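Local coordinates for centrosome-associated zinc finger protein Cp190 (Drosophila melanogaster, PDB 6ER1), which organises chromatin domains and boundaries when recruited by insulator DNA-binding proteins, homodimerising through the N-terminal BTB domain that this chain comprises, at residues Gly96-Glu101 against Gly106-Thr111; Asp59-Leu64 against Pro88-Met93; Ser45-His50 against Asp84-Ile89; Thr111-Asn116 against Leu123-Arg128. All blocks are in the same frame, centred on the assembly; numbering follows the deposited sequence.

Interaction 1 of 4, residues Gly96-Glu101 against Gly106-Thr111; sequences GTLEFE and GKLLRT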
loop_
_atom_site.group_PDB
_atom_site.type_symbol
_atom_site.label_atom_id
_atom_site.label_comp_id
_atom_site.label_asym_id
_atom_site.label_seq_id
_atom_site.Cartn_x
_atom_site.Cartn_y
_atom_site.Cartn_z
ATOM N N GLY A 96 -8.650 7.748 5.794
ATOM C CA GLY A 96 -9.890 7.523 6.498
ATOM C C GLY A 96 -10.709 8.730 6.873
ATOM O O GLY A 96 -11.787 8.571 7.434
ATOM N N THR A 97 -10.208 9.943 6.550
ATOM C CA THR A 97 -10.871 11.195 6.801
ATOM C C THR A 97 -11.322 11.783 5.464
ATOM O O THR A 97 -10.547 11.834 4.498
ATOM C CB THR A 97 -9.924 12.168 7.506
ATOM O OG1 THR A 97 -9.566 11.678 8.790
ATOM C CG2 THR A 97 -10.569 13.512 7.671
ATOM N N LEU A 98 -12.584 12.199 5.410
ATOM C CA LEU A 98 -13.114 12.947 4.276
ATOM C C LEU A 98 -13.291 14.405 4.724
ATOM O O LEU A 98 -14.032 14.673 5.663
ATOM C CB LEU A 98 -14.473 12.412 3.842
ATOM C CG LEU A 98 -15.061 13.083 2.600
ATOM C CD1 LEU A 98 -14.350 12.684 1.321
ATOM C CD2 LEU A 98 -16.579 12.877 2.505
ATOM N N GLU A 99 -12.556 15.314 4.078
ATOM C CA GLU A 99 -12.663 16.770 4.290
ATOM C C GLU A 99 -13.448 17.336 3.123
ATOM O O GLU A 99 -13.090 17.073 1.972
ATOM C CB GLU A 99 -11.277 17.388 4.311
ATOM C CG GLU A 99 -10.461 17.006 5.531
ATOM C CD GLU A 99 -9.175 17.807 5.698
ATOM O OE1 GLU A 99 -8.976 18.828 5.018
ATOM O OE2 GLU A 99 -8.351 17.418 6.537
ATOM N N PHE A 100 -14.487 18.121 3.392
ATOM C CA PHE A 100 -15.390 18.553 2.348
ATOM C C PHE A 100 -16.162 19.763 2.828
ATOM O O PHE A 100 -16.467 19.892 3.994
ATOM C CB PHE A 100 -16.362 17.443 1.935
ATOM C CG PHE A 100 -17.353 17.032 2.993
ATOM C CD1 PHE A 100 -16.954 16.332 4.112
ATOM C CD2 PHE A 100 -18.672 17.391 2.903
ATOM C CE1 PHE A 100 -17.864 15.966 5.093
ATOM C CE2 PHE A 100 -19.583 17.041 3.872
ATOM C CZ PHE A 100 -19.181 16.321 4.972
ATOM N N GLU A 101 -16.524 20.624 1.895
ATOM C CA GLU A 101 -17.511 21.675 2.184
ATOM C C GLU A 101 -18.900 21.081 2.082
ATOM O O GLU A 101 -19.131 20.242 1.190
ATOM C CB GLU A 101 -17.308 22.898 1.297
ATOM C CG GLU A 101 -15.983 23.595 1.585
ATOM C CD GLU A 101 -15.824 24.935 0.892
ATOM O OE1 GLU A 101 -14.666 25.323 0.640
ATOM O OE2 GLU A 101 -16.842 25.610 0.618
ATOM N N GLY A 106 -23.876 16.370 -1.528
ATOM C CA GLY A 106 -24.628 15.587 -2.462
ATOM C C GLY A 106 -23.867 15.171 -3.639
ATOM O O GLY A 106 -24.026 13.979 -4.097
ATOM N N LYS A 107 -22.950 15.916 -4.157
ATOM C CA LYS A 107 -22.172 15.564 -5.281
ATOM C C LYS A 107 -21.238 14.399 -4.832
ATOM O O LYS A 107 -21.029 13.469 -5.665
ATOM C CB LYS A 107 -21.319 16.750 -5.765
ATOM C CG LYS A 107 -20.813 16.559 -7.182
ATOM C CD LYS A 107 -20.156 17.766 -7.825
ATOM C CE LYS A 107 -19.671 17.382 -9.215
ATOM N NZ LYS A 107 -19.113 18.535 -9.979
ATOM N N LEU A 108 -20.644 14.504 -3.686
ATOM C CA LEU A 108 -19.749 13.430 -3.197
ATOM C C LEU A 108 -20.577 12.196 -3.010
ATOM O O LEU A 108 -20.036 11.066 -3.372
ATOM C CB LEU A 108 -19.057 13.852 -1.933
ATOM C CG LEU A 108 -17.945 14.881 -2.151
ATOM C CD1 LEU A 108 -17.590 15.524 -0.809
ATOM C CD2 LEU A 108 -16.691 14.222 -2.749
ATOM N N LEU A 109 -21.772 12.234 -2.487
ATOM C CA LEU A 109 -22.629 11.051 -2.306
ATOM C C LEU A 109 -22.965 10.500 -3.628
ATOM O O LEU A 109 -22.839 9.225 -3.818
ATOM C CB LEU A 109 -23.819 11.387 -1.467
ATOM C CG LEU A 109 -24.769 10.321 -1.104
ATOM C CD1 LEU A 109 -24.071 9.094 -0.538
ATOM C CD2 LEU A 109 -25.843 10.793 -0.175
ATOM N N ARG A 110 -23.372 11.228 -4.637
ATOM C CA ARG A 110 -23.663 10.701 -5.944
ATOM C C ARG A 110 -22.408 10.086 -6.558
ATOM O O ARG A 110 -22.543 9.008 -7.241
ATOM C CB ARG A 110 -24.317 11.740 -6.882
ATOM C CG ARG A 110 -25.724 12.106 -6.427
ATOM C CD ARG A 110 -26.392 13.133 -7.353
ATOM N NE ARG A 110 -25.764 14.449 -7.379
ATOM C CZ ARG A 110 -26.058 15.401 -6.502
ATOM N NH1 ARG A 110 -26.940 15.228 -5.550
ATOM N NH2 ARG A 110 -25.451 16.585 -6.662
ATOM N N THR A 111 -21.245 10.635 -6.381
ATOM C CA THR A 111 -20.024 10.113 -6.916
ATOM C C THR A 111 -19.739 8.745 -6.174
ATOM O O THR A 111 -19.376 7.761 -6.910
ATOM C CB THR A 111 -18.844 11.033 -6.762
ATOM O OG1 THR A 111 -19.144 12.251 -7.510
ATOM C CG2 THR A 111 -17.577 10.521 -7.268
#
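Leu-108 carries the contact from the helix side, its CD1 methyl meeting two side chains of the strand that lie on the same face, Leu-98 and Phe-100. CD1 of Leu-108 sits 3.6 Å from CB of Phe-100 and 4.1 Å from its CG, so the methyl presses on the root of the aromatic side chain. Phe-100 CG lies between its own backbone N and carbonyl carbon (chi1 66°), which swings the ring off to one side and leaves CB to face the helix. The touch to Leu-98 is looser, CD2 to Leu-108 CD1 at 4.4 Å.

No polar bond joins the strand and the helix. Within the helix, Lys-107 O accepts both the backbone N of Thr-111 and its hydroxyl OG1, at 2.9 Å from OG1, from opposite faces of the carbonyl plane. Lys-107 NZ itself extends to a salt bridge with OD2 of Asp-84 on helix 83-95.

On its edge, strand 97-101 pairs antiparallel with a strand of the second subunit, where Phe-100 packs on Val-12 of that chain. A strand covered by its own helix while joining an intersubunit sheet is a feature of swapped BTB dimers, consistent with homodimerisation through this domain.

Interaction 2 of 4, residues Asp59-Leu64 against Pro88-Met93; sequences DYFNVL and PIVNFM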
loop_
_atom_site.group_PDB
_atom_site.type_symbol
_atom_site.label_atom_id
_atom_site.label_comp_id
_atom_site.label_asym_id
_atom_site.label_seq_id
_atom_site.Cartn_x
_atom_site.Cartn_y
_atom_site.Cartn_z
ATOM N N ASP A 59 -13.533 -0.548 -7.087
ATOM C CA ASP A 59 -13.042 -1.019 -8.398
ATOM C C ASP A 59 -13.256 0.014 -9.531
ATOM O O ASP A 59 -12.934 -0.242 -10.686
ATOM C CB ASP A 59 -13.676 -2.344 -8.790
ATOM C CG ASP A 59 -13.154 -3.487 -7.959
ATOM O OD1 ASP A 59 -11.916 -3.618 -7.938
ATOM O OD2 ASP A 59 -13.983 -4.169 -7.321
ATOM N N TYR A 60 -13.709 1.202 -9.177
ATOM C CA TYR A 60 -14.035 2.203 -10.210
ATOM C C TYR A 60 -12.808 2.643 -10.995
ATOM O O TYR A 60 -12.867 2.830 -12.204
ATOM C CB TYR A 60 -14.707 3.359 -9.571
ATOM C CG TYR A 60 -15.243 4.392 -10.537
ATOM C CD1 TYR A 60 -16.422 4.196 -11.257
ATOM C CD2 TYR A 60 -14.586 5.611 -10.670
ATOM C CE1 TYR A 60 -16.933 5.199 -12.099
ATOM C CE2 TYR A 60 -15.099 6.633 -11.452
ATOM C CZ TYR A 60 -16.250 6.436 -12.168
ATOM O OH TYR A 60 -16.694 7.468 -12.977
ATOM N N PHE A 61 -11.677 2.862 -10.310
ATOM C CA PHE A 61 -10.473 3.232 -11.038
ATOM C C PHE A 61 -10.006 2.088 -11.960
ATOM O O PHE A 61 -9.504 2.362 -13.037
ATOM C CB PHE A 61 -9.368 3.710 -10.112
ATOM C CG PHE A 61 -9.633 5.057 -9.496
ATOM C CD1 PHE A 61 -9.223 6.181 -10.148
ATOM C CD2 PHE A 61 -10.272 5.202 -8.272
ATOM C CE1 PHE A 61 -9.438 7.408 -9.599
ATOM C CE2 PHE A 61 -10.513 6.452 -7.728
ATOM C CZ PHE A 61 -10.063 7.527 -8.398
ATOM N N ASN A 62 -10.254 0.815 -11.567
ATOM C CA ASN A 62 -9.994 -0.317 -12.442
ATOM C C ASN A 62 -10.812 -0.205 -13.740
ATOM O O ASN A 62 -10.298 -0.385 -14.836
ATOM C CB ASN A 62 -10.216 -1.683 -11.762
ATOM C CG ASN A 62 -9.223 -1.954 -10.644
ATOM O OD1 ASN A 62 -8.051 -1.630 -10.755
ATOM N ND2 ASN A 62 -9.689 -2.609 -9.586
ATOM N N VAL A 63 -12.078 0.136 -13.591
ATOM C CA VAL A 63 -12.921 0.277 -14.785
ATOM C C VAL A 63 -12.515 1.461 -15.638
ATOM O O VAL A 63 -12.529 1.353 -16.858
ATOM C CB VAL A 63 -14.443 0.198 -14.454
ATOM C CG1 VAL A 63 -15.317 1.129 -15.272
ATOM C CG2 VAL A 63 -14.910 -1.232 -14.689
ATOM N N LEU A 64 -12.113 2.564 -14.988
ATOM C CA LEU A 64 -11.588 3.724 -15.758
ATOM C C LEU A 64 -10.343 3.330 -16.575
ATOM O O LEU A 64 -10.225 3.684 -17.725
ATOM C CB LEU A 64 -11.272 4.888 -14.812
ATOM C CG LEU A 64 -12.410 5.541 -14.062
ATOM C CD1 LEU A 64 -11.912 6.786 -13.340
ATOM C CD2 LEU A 64 -13.604 5.831 -14.955
ATOM N N PRO A 88 -10.799 15.042 -2.763
ATOM C CA PRO A 88 -11.214 14.669 -1.412
ATOM C C PRO A 88 -11.355 13.116 -1.272
ATOM O O PRO A 88 -11.040 12.610 -0.178
ATOM C CB PRO A 88 -12.552 15.381 -1.180
ATOM C CG PRO A 88 -12.693 16.283 -2.283
ATOM C CD PRO A 88 -11.693 16.074 -3.344
ATOM N N ILE A 89 -11.885 12.490 -2.322
ATOM C CA ILE A 89 -12.066 10.991 -2.239
ATOM C C ILE A 89 -10.711 10.312 -2.133
ATOM O O ILE A 89 -10.555 9.392 -1.295
ATOM C CB ILE A 89 -12.911 10.538 -3.392
ATOM C CG1 ILE A 89 -14.342 11.003 -3.176
ATOM C CG2 ILE A 89 -12.883 8.997 -3.478
ATOM C CD1 ILE A 89 -15.277 10.769 -4.315
ATOM N N VAL A 90 -9.746 10.689 -2.944
ATOM C CA VAL A 90 -8.423 10.075 -2.851
ATOM C C VAL A 90 -7.803 10.349 -1.503
ATOM O O VAL A 90 -7.175 9.460 -0.873
ATOM C CB VAL A 90 -7.510 10.524 -4.012
ATOM C CG1 VAL A 90 -6.040 10.149 -3.780
ATOM C CG2 VAL A 90 -7.968 9.934 -5.323
ATOM N N ASN A 91 -7.916 11.576 -0.983
ATOM C CA ASN A 91 -7.362 11.819 0.331
ATOM C C ASN A 91 -8.006 10.940 1.435
ATOM O O ASN A 91 -7.316 10.455 2.371
ATOM C CB ASN A 91 -7.437 13.293 0.708
ATOM C CG ASN A 91 -6.460 14.191 -0.072
ATOM O OD1 ASN A 91 -5.414 13.750 -0.501
ATOM N ND2 ASN A 91 -6.771 15.462 -0.159
ATOM N N PHE A 92 -9.302 10.708 1.299
ATOM C CA PHE A 92 -10.028 9.762 2.160
ATOM C C PHE A 92 -9.436 8.356 2.025
ATOM O O PHE A 92 -9.191 7.689 3.066
ATOM C CB PHE A 92 -11.519 9.742 1.845
ATOM C CG PHE A 92 -12.270 8.640 2.500
ATOM C CD1 PHE A 92 -12.553 8.622 3.832
ATOM C CD2 PHE A 92 -12.571 7.540 1.747
ATOM C CE1 PHE A 92 -13.181 7.538 4.412
ATOM C CE2 PHE A 92 -13.211 6.450 2.311
ATOM C CZ PHE A 92 -13.535 6.461 3.639
ATOM N N MET A 93 -9.160 7.935 0.801
ATOM C CA MET A 93 -8.613 6.551 0.648
ATOM C C MET A 93 -7.292 6.381 1.359
ATOM O O MET A 93 -6.998 5.283 1.907
ATOM C CB MET A 93 -8.448 6.200 -0.808
ATOM C CG MET A 93 -9.727 6.109 -1.546
ATOM S SD MET A 93 -9.379 6.094 -3.320
ATOM C CE MET A 93 -10.757 5.405 -3.889
#
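Phe-61 reaches from helix 60-67 with its ring toward helix 83-95, where it meets Met-93 and Val-90. The closer half of the contact is the thioether end: Met-93 CE lies 4.0 Å from Phe-61 CE2. Beyond CG the methionine chain runs extended, and this carries the terminal methyl across the gap between the two backbones. CG of Phe-61 stands beside its backbone N, anti to the carbonyl carbon (chi1 -71°), and the ring thereby projects from the helix into the same gap. Val-90 approaches less closely, with CG2 at 4.4 Å from Phe-61 CZ. Both methyls come to the ring obliquely. The three side chains are buried, and the helices stay well apart, the nearest CA pair, Phe-61 and Val-90, being 10.9 Å from each other.

The more exposed part lies at the start of helix 60-67, at Asp-59 and Asn-62. There Asn-62 ND2 donates to Asp-59 OD1 at 2.9 Å, and OD1 accepts with the lone pair turned away from OD2. The acceptor OD1 lies nearly in the amide plane of Asn-62, but the bond is bent, with an N-H...O angle of 133°. Asn-62 also bonds Tyr-34 of the second subunit.

Around the apolar core, Leu-54 of helix 51-57 touches both Phe-61 and Met-93, Met-115 of helix 105-115 packs on Phe-61, and the ring of Phe-81 meets that of Phe-61.

Interaction 3 of 4, residues Ser45-His50 against Asp84-Ile89; sequences SQLKVH and DVVVPI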
loop_
_atom_site.group_PDB
_atom_site.type_symbol
_atom_site.label_atom_id
_atom_site.label_comp_id
_atom_site.label_asym_id
_atom_site.label_seq_id
_atom_site.Cartn_x
_atom_site.Cartn_y
_atom_site.Cartn_z
ATOM N N SER A 45 -4.136 19.373 -15.240
ATOM C CA SER A 45 -3.457 19.096 -13.974
ATOM C C SER A 45 -3.521 17.587 -13.693
ATOM O O SER A 45 -4.332 16.855 -14.276
ATOM C CB SER A 45 -4.050 19.889 -12.813
ATOM O OG SER A 45 -5.365 19.496 -12.527
ATOM N N GLN A 46 -2.604 17.120 -12.865
ATOM C CA GLN A 46 -2.450 15.708 -12.604
ATOM C C GLN A 46 -2.369 15.422 -11.131
ATOM O O GLN A 46 -1.842 16.208 -10.351
ATOM C CB GLN A 46 -1.197 15.194 -13.303
ATOM C CG GLN A 46 -1.258 15.262 -14.813
ATOM C CD GLN A 46 -0.032 14.713 -15.495
ATOM O OE1 GLN A 46 1.067 14.694 -14.927
ATOM N NE2 GLN A 46 -0.201 14.291 -16.729
ATOM N N LEU A 47 -2.832 14.224 -10.784
ATOM C CA LEU A 47 -2.730 13.699 -9.425
ATOM C C LEU A 47 -2.139 12.287 -9.535
ATOM O O LEU A 47 -2.728 11.409 -10.185
ATOM C CB LEU A 47 -4.105 13.634 -8.774
ATOM C CG LEU A 47 -4.202 13.107 -7.347
ATOM C CD1 LEU A 47 -3.334 13.909 -6.395
ATOM C CD2 LEU A 47 -5.623 13.023 -6.854
ATOM N N LYS A 48 -0.990 12.071 -8.905
ATOM C CA LYS A 48 -0.311 10.762 -8.931
ATOM C C LYS A 48 -0.646 9.956 -7.697
ATOM O O LYS A 48 -0.554 10.474 -6.584
ATOM C CB LYS A 48 1.190 10.938 -9.050
ATOM C CG LYS A 48 1.546 11.581 -10.377
ATOM C CD LYS A 48 3.010 11.799 -10.643
ATOM C CE LYS A 48 3.158 12.353 -12.069
ATOM N NZ LYS A 48 4.566 12.579 -12.485
ATOM N N VAL A 49 -1.011 8.688 -7.891
ATOM C CA VAL A 49 -1.546 7.879 -6.823
ATOM C C VAL A 49 -0.939 6.462 -6.934
ATOM O O VAL A 49 -0.234 6.120 -7.886
ATOM C CB VAL A 49 -3.098 7.837 -6.902
ATOM C CG1 VAL A 49 -3.704 9.207 -6.763
ATOM C CG2 VAL A 49 -3.569 7.190 -8.196
ATOM N N HIS A 50 -1.304 5.636 -5.966
ATOM C CA HIS A 50 -0.981 4.190 -5.921
ATOM C C HIS A 50 -2.217 3.393 -6.229
ATOM O O HIS A 50 -3.193 3.460 -5.480
ATOM C CB HIS A 50 -0.456 3.797 -4.558
ATOM C CG HIS A 50 0.732 4.574 -4.102
ATOM N ND1 HIS A 50 0.611 5.698 -3.300
ATOM C CD2 HIS A 50 2.057 4.439 -4.359
ATOM C CE1 HIS A 50 1.802 6.200 -3.063
ATOM N NE2 HIS A 50 2.703 5.464 -3.699
ATOM N N ASP A 84 -12.720 18.308 -8.093
ATOM C CA ASP A 84 -13.602 18.629 -6.976
ATOM C C ASP A 84 -14.098 17.439 -6.118
ATOM O O ASP A 84 -14.312 17.570 -4.938
ATOM C CB ASP A 84 -14.826 19.497 -7.400
ATOM C CG ASP A 84 -15.718 18.860 -8.432
ATOM O OD1 ASP A 84 -15.311 17.861 -9.092
ATOM O OD2 ASP A 84 -16.863 19.341 -8.566
ATOM N N VAL A 85 -14.309 16.309 -6.783
ATOM C CA VAL A 85 -14.671 15.070 -6.077
ATOM C C VAL A 85 -13.473 14.122 -5.919
ATOM O O VAL A 85 -13.363 13.488 -4.843
ATOM C CB VAL A 85 -15.891 14.343 -6.696
ATOM C CG1 VAL A 85 -17.124 15.239 -6.637
ATOM C CG2 VAL A 85 -15.616 13.862 -8.113
ATOM N N VAL A 86 -12.589 14.104 -6.905
ATOM C CA VAL A 86 -11.478 13.125 -6.887
ATOM C C VAL A 86 -10.510 13.429 -5.791
ATOM O O VAL A 86 -10.034 12.534 -5.042
ATOM C CB VAL A 86 -10.786 12.970 -8.227
ATOM C CG1 VAL A 86 -9.511 12.135 -8.131
ATOM C CG2 VAL A 86 -11.760 12.447 -9.281
ATOM N N VAL A 87 -10.137 14.698 -5.617
ATOM C CA VAL A 87 -9.135 15.017 -4.600
ATOM C C VAL A 87 -9.573 14.691 -3.169
ATOM O O VAL A 87 -8.830 13.945 -2.477
ATOM C CB VAL A 87 -8.631 16.489 -4.744
ATOM C CG1 VAL A 87 -7.818 16.896 -3.535
ATOM C CG2 VAL A 87 -7.821 16.593 -6.028
ATOM N N PRO A 88 -10.799 15.042 -2.763
ATOM C CA PRO A 88 -11.214 14.669 -1.412
ATOM C C PRO A 88 -11.355 13.116 -1.272
ATOM O O PRO A 88 -11.040 12.610 -0.178
ATOM C CB PRO A 88 -12.552 15.381 -1.180
ATOM C CG PRO A 88 -12.693 16.283 -2.283
ATOM C CD PRO A 88 -11.693 16.074 -3.344
ATOM N N ILE A 89 -11.885 12.490 -2.322
ATOM C CA ILE A 89 -12.066 10.991 -2.239
ATOM C C ILE A 89 -10.711 10.312 -2.133
ATOM O O ILE A 89 -10.555 9.392 -1.295
ATOM C CB ILE A 89 -12.911 10.538 -3.392
ATOM C CG1 ILE A 89 -14.342 11.003 -3.176
ATOM C CG2 ILE A 89 -12.883 8.997 -3.478
ATOM C CD1 ILE A 89 -15.277 10.769 -4.315
#
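Leu-47 and Val-86 pass alongside one another, pointing opposite ways, the leucine coming from strand 46-49 and the valine from helix 83-95. The meeting point is a pair of methyl groups, Leu-47 CD2 and Val-86 CG1, 4.2 Å apart. With CG opposite the backbone N (chi1 180°), Leu-47 stretches away from its strand toward the helix, and of its two methyls CD2 makes the touch. Val-86 is turned in a similar sense: CG1 lies anti to its own N (chi1 171°), while CG2 takes the place beside that N.

Val-87 adds a second contact from the next position of the helix. Its CB leaves the backbone along the flank of the contact, and CG2 comes to 4.3 Å from the same Leu-47 CD2. One leucine methyl thus bridges two successive valines, although the backbones remain apart, with the CA atoms of Leu-47 and Val-87 separated by 8.1 Å. The side chain of Val-87 lies nearer the solvent than that of Val-86, which is buried and also packs on Leu-39, Phe-41 and Phe-81.

The backbone of Leu-47 is bonded to Leu-39 in the neighbouring strand, which places its side chain against the helix. At the helix start, Val-85 N makes a weak bond to Asp-84 OD1, whose partner oxygen OD2 is engaged by Lys-107.

Every touch between strand and helix is methyl against methyl, at ordinary van der Waals spacing. The attraction is therefore dispersive and hydrophobic, depends on shape more than on direction, and packs an outer strand of the sheet on helix 83-95.

Interaction 4 of 4, residues Thr111-Asn116 against Leu123-Arg128; sequences TAKEMN and LLEAHR. With PO4 (phosphate ion), chain B.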
loop_
_atom_site.group_PDB
_atom_site.type_symbol
_atom_site.label_atom_id
_atom_site.label_comp_id
_atom_site.label_asym_id
_atom_site.label_seq_id
_atom_site.Cartn_x
_atom_site.Cartn_y
_atom_site.Cartn_z
ATOM N N THR A 111 -21.245 10.635 -6.381
ATOM C CA THR A 111 -20.024 10.113 -6.916
ATOM C C THR A 111 -19.739 8.745 -6.174
ATOM O O THR A 111 -19.376 7.761 -6.910
ATOM C CB THR A 111 -18.844 11.033 -6.762
ATOM O OG1 THR A 111 -19.144 12.251 -7.510
ATOM C CG2 THR A 111 -17.577 10.521 -7.268
ATOM N N ALA A 112 -19.869 8.701 -4.891
ATOM C CA ALA A 112 -19.587 7.404 -4.157
ATOM C C ALA A 112 -20.580 6.456 -4.660
ATOM O O ALA A 112 -20.173 5.206 -4.759
ATOM C CB ALA A 112 -19.739 7.646 -2.695
ATOM N N LYS A 113 -21.803 6.729 -4.953
ATOM C CA LYS A 113 -22.774 5.776 -5.504
ATOM C C LYS A 113 -22.396 5.354 -6.877
ATOM O O LYS A 113 -22.448 4.080 -7.212
ATOM C CB LYS A 113 -24.229 6.320 -5.476
ATOM C CG LYS A 113 -24.837 6.460 -4.103
ATOM C CD LYS A 113 -26.229 7.074 -4.217
ATOM C CE LYS A 113 -27.105 6.984 -2.966
ATOM N NZ LYS A 113 -28.264 6.070 -2.945
ATOM N N GLU A 114 -21.895 6.166 -7.756
ATOM C CA GLU A 114 -21.459 5.790 -9.078
ATOM C C GLU A 114 -20.260 4.833 -8.990
ATOM O O GLU A 114 -20.165 3.938 -9.876
ATOM C CB GLU A 114 -21.069 7.098 -9.860
ATOM C CG GLU A 114 -20.396 6.874 -11.209
ATOM C CD GLU A 114 -20.254 8.057 -12.134
ATOM O OE1 GLU A 114 -21.049 8.993 -11.960
ATOM O OE2 GLU A 114 -19.396 8.007 -13.090
ATOM N N MET A 115 -19.411 5.003 -8.026
ATOM C CA MET A 115 -18.191 4.212 -7.848
ATOM C C MET A 115 -18.519 2.910 -7.112
ATOM O O MET A 115 -17.653 2.019 -7.097
ATOM C CB MET A 115 -17.172 4.926 -6.986
ATOM C CG MET A 115 -16.653 6.227 -7.574
ATOM S SD MET A 115 -15.605 7.128 -6.397
ATOM C CE MET A 115 -14.170 6.126 -6.503
ATOM N N ASN A 116 -19.669 2.828 -6.512
ATOM C CA ASN A 116 -20.052 1.808 -5.509
ATOM C C ASN A 116 -19.022 1.756 -4.460
ATOM O O ASN A 116 -18.585 0.639 -4.003
ATOM C CB ASN A 116 -20.359 0.418 -6.092
ATOM C CG ASN A 116 -21.180 -0.362 -5.123
ATOM O OD1 ASN A 116 -22.131 0.124 -4.523
ATOM N ND2 ASN A 116 -20.747 -1.665 -4.907
ATOM N N LEU A 123 -19.871 6.036 5.386
ATOM C CA LEU A 123 -19.440 7.225 6.120
ATOM C C LEU A 123 -20.390 8.434 5.879
ATOM O O LEU A 123 -20.794 9.109 6.832
ATOM C CB LEU A 123 -18.012 7.552 5.737
ATOM C CG LEU A 123 -17.437 8.811 6.399
ATOM C CD1 LEU A 123 -17.467 8.719 7.918
ATOM C CD2 LEU A 123 -16.050 9.087 5.889
ATOM N N LEU A 124 -20.743 8.654 4.620
ATOM C CA LEU A 124 -21.558 9.851 4.263
ATOM C C LEU A 124 -22.951 9.701 4.787
ATOM O O LEU A 124 -23.625 10.700 5.054
ATOM C CB LEU A 124 -21.559 9.993 2.768
ATOM C CG LEU A 124 -20.273 10.571 2.177
ATOM C CD1 LEU A 124 -20.335 10.413 0.675
ATOM C CD2 LEU A 124 -20.034 12.015 2.557
ATOM N N GLU A 125 -23.382 8.455 5.012
ATOM C CA GLU A 125 -24.724 8.162 5.491
ATOM C C GLU A 125 -24.766 7.868 6.996
ATOM O O GLU A 125 -25.824 7.515 7.499
ATOM C CB GLU A 125 -25.270 6.961 4.703
ATOM C CG GLU A 125 -25.455 7.239 3.220
ATOM C CD GLU A 125 -25.749 6.025 2.350
ATOM O OE1 GLU A 125 -25.799 4.872 2.835
ATOM O OE2 GLU A 125 -25.922 6.240 1.136
ATOM N N ALA A 126 -23.664 8.067 7.719
ATOM C CA ALA A 126 -23.575 7.722 9.150
ATOM C C ALA A 126 -24.442 8.613 10.009
ATOM O O ALA A 126 -24.616 9.797 9.726
ATOM C CB ALA A 126 -22.124 7.805 9.643
ATOM N N HIS A 127 -24.949 8.048 11.101
ATOM C CA HIS A 127 -25.779 8.821 12.015
ATOM C C HIS A 127 -25.551 8.444 13.463
ATOM O O HIS A 127 -24.958 7.418 13.757
ATOM C CB HIS A 127 -27.251 8.672 11.621
ATOM C CG HIS A 127 -27.725 7.258 11.580
ATOM N ND1 HIS A 127 -28.202 6.605 12.690
ATOM C CD2 HIS A 127 -27.788 6.366 10.564
ATOM C CE1 HIS A 127 -28.552 5.374 12.363
ATOM N NE2 HIS A 127 -28.302 5.204 11.079
ATOM N N ARG A 128 -26.049 9.286 14.357
ATOM C CA ARG A 128 -25.778 9.207 15.817
ATOM C C ARG A 128 -24.332 8.841 16.186
ATOM O O ARG A 128 -23.380 9.511 15.771
ATOM C CB ARG A 128 -26.746 8.241 16.492
HETATM P P PO4 B . -29.458 6.255 15.838
HETATM O O1 PO4 B . -29.934 4.993 15.161
HETATM O O2 PO4 B . -28.349 5.726 16.704
HETATM O O3 PO4 B . -30.547 6.911 16.625
HETATM O O4 PO4 B . -28.939 7.265 14.844
HETATM O O HOH W 1 -26.554 4.421 -0.839
#
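Glu-125 and Lys-113 face each other on the exposed side of the contact between helix 105-115 and the residues that follow helix 118-124. Followed outward, Lys-113 leaves the helix at CB with CG opposite the carbonyl carbon (chi1 -69°), and the chain runs nearly extended to CE, packing on Leu-121 on its way. CE comes to 4.3 Å from Glu-125 OE2. The last torsion (chi4 -109°) turns NZ aside, 4.7 Å from that same oxygen and too far for a direct salt bridge. A water fills the step: it donates to Glu-125 OE2 at 2.8 Å and accepts a weak bond from Lys-113 NZ at 3.2 Å. This bridge belongs to one of two modelled positions of Lys-113 and is therefore doubtful.

Deeper in, the contact is apolar, Ala-112 CB meeting Leu-124 CD1 at 4.4 Å. Asn-116, just past helix 105-115, has positive phi in a Schellman motif. Farther along the tail, a phosphate, probably from the crystallisation liquor, lies at the edge of the His-127 ring, its very short distance to ND1 being of doubtful meaning.

In the fold, Ala-112 also packs on Leu-120 and Leu-121 of helix 118-124, Leu-124 O bonds Tyr-105 OH, and Thr-111 packs on Val-85 and Ile-89 of helix 83-95.

In the fold
Helix 83-95 is the common partner of interactions 2 and 3, whose centres are 8 Å apart: they share Pro-88 and Ile-89, and Val-90 CG2 lies 4.2 Å from Leu-47 CD2. Helix 105-115 joins interactions 1 and 4 in the same way, through Thr-111, with centres again 8 Å apart and Leu-98 CD2 3.6 Å from Leu-124 CD2. The two pairs are tied together by Lys-107 NZ and Asp-84 OD2, a salt bridge of 2.8 Å, and by Tyr-60 OH and Glu-114 OE2, a probable hydrogen bond of 2.8 Å. Interactions 1 and 2 both reach the second subunit, linking the core of the BTB domain to its dimer interface.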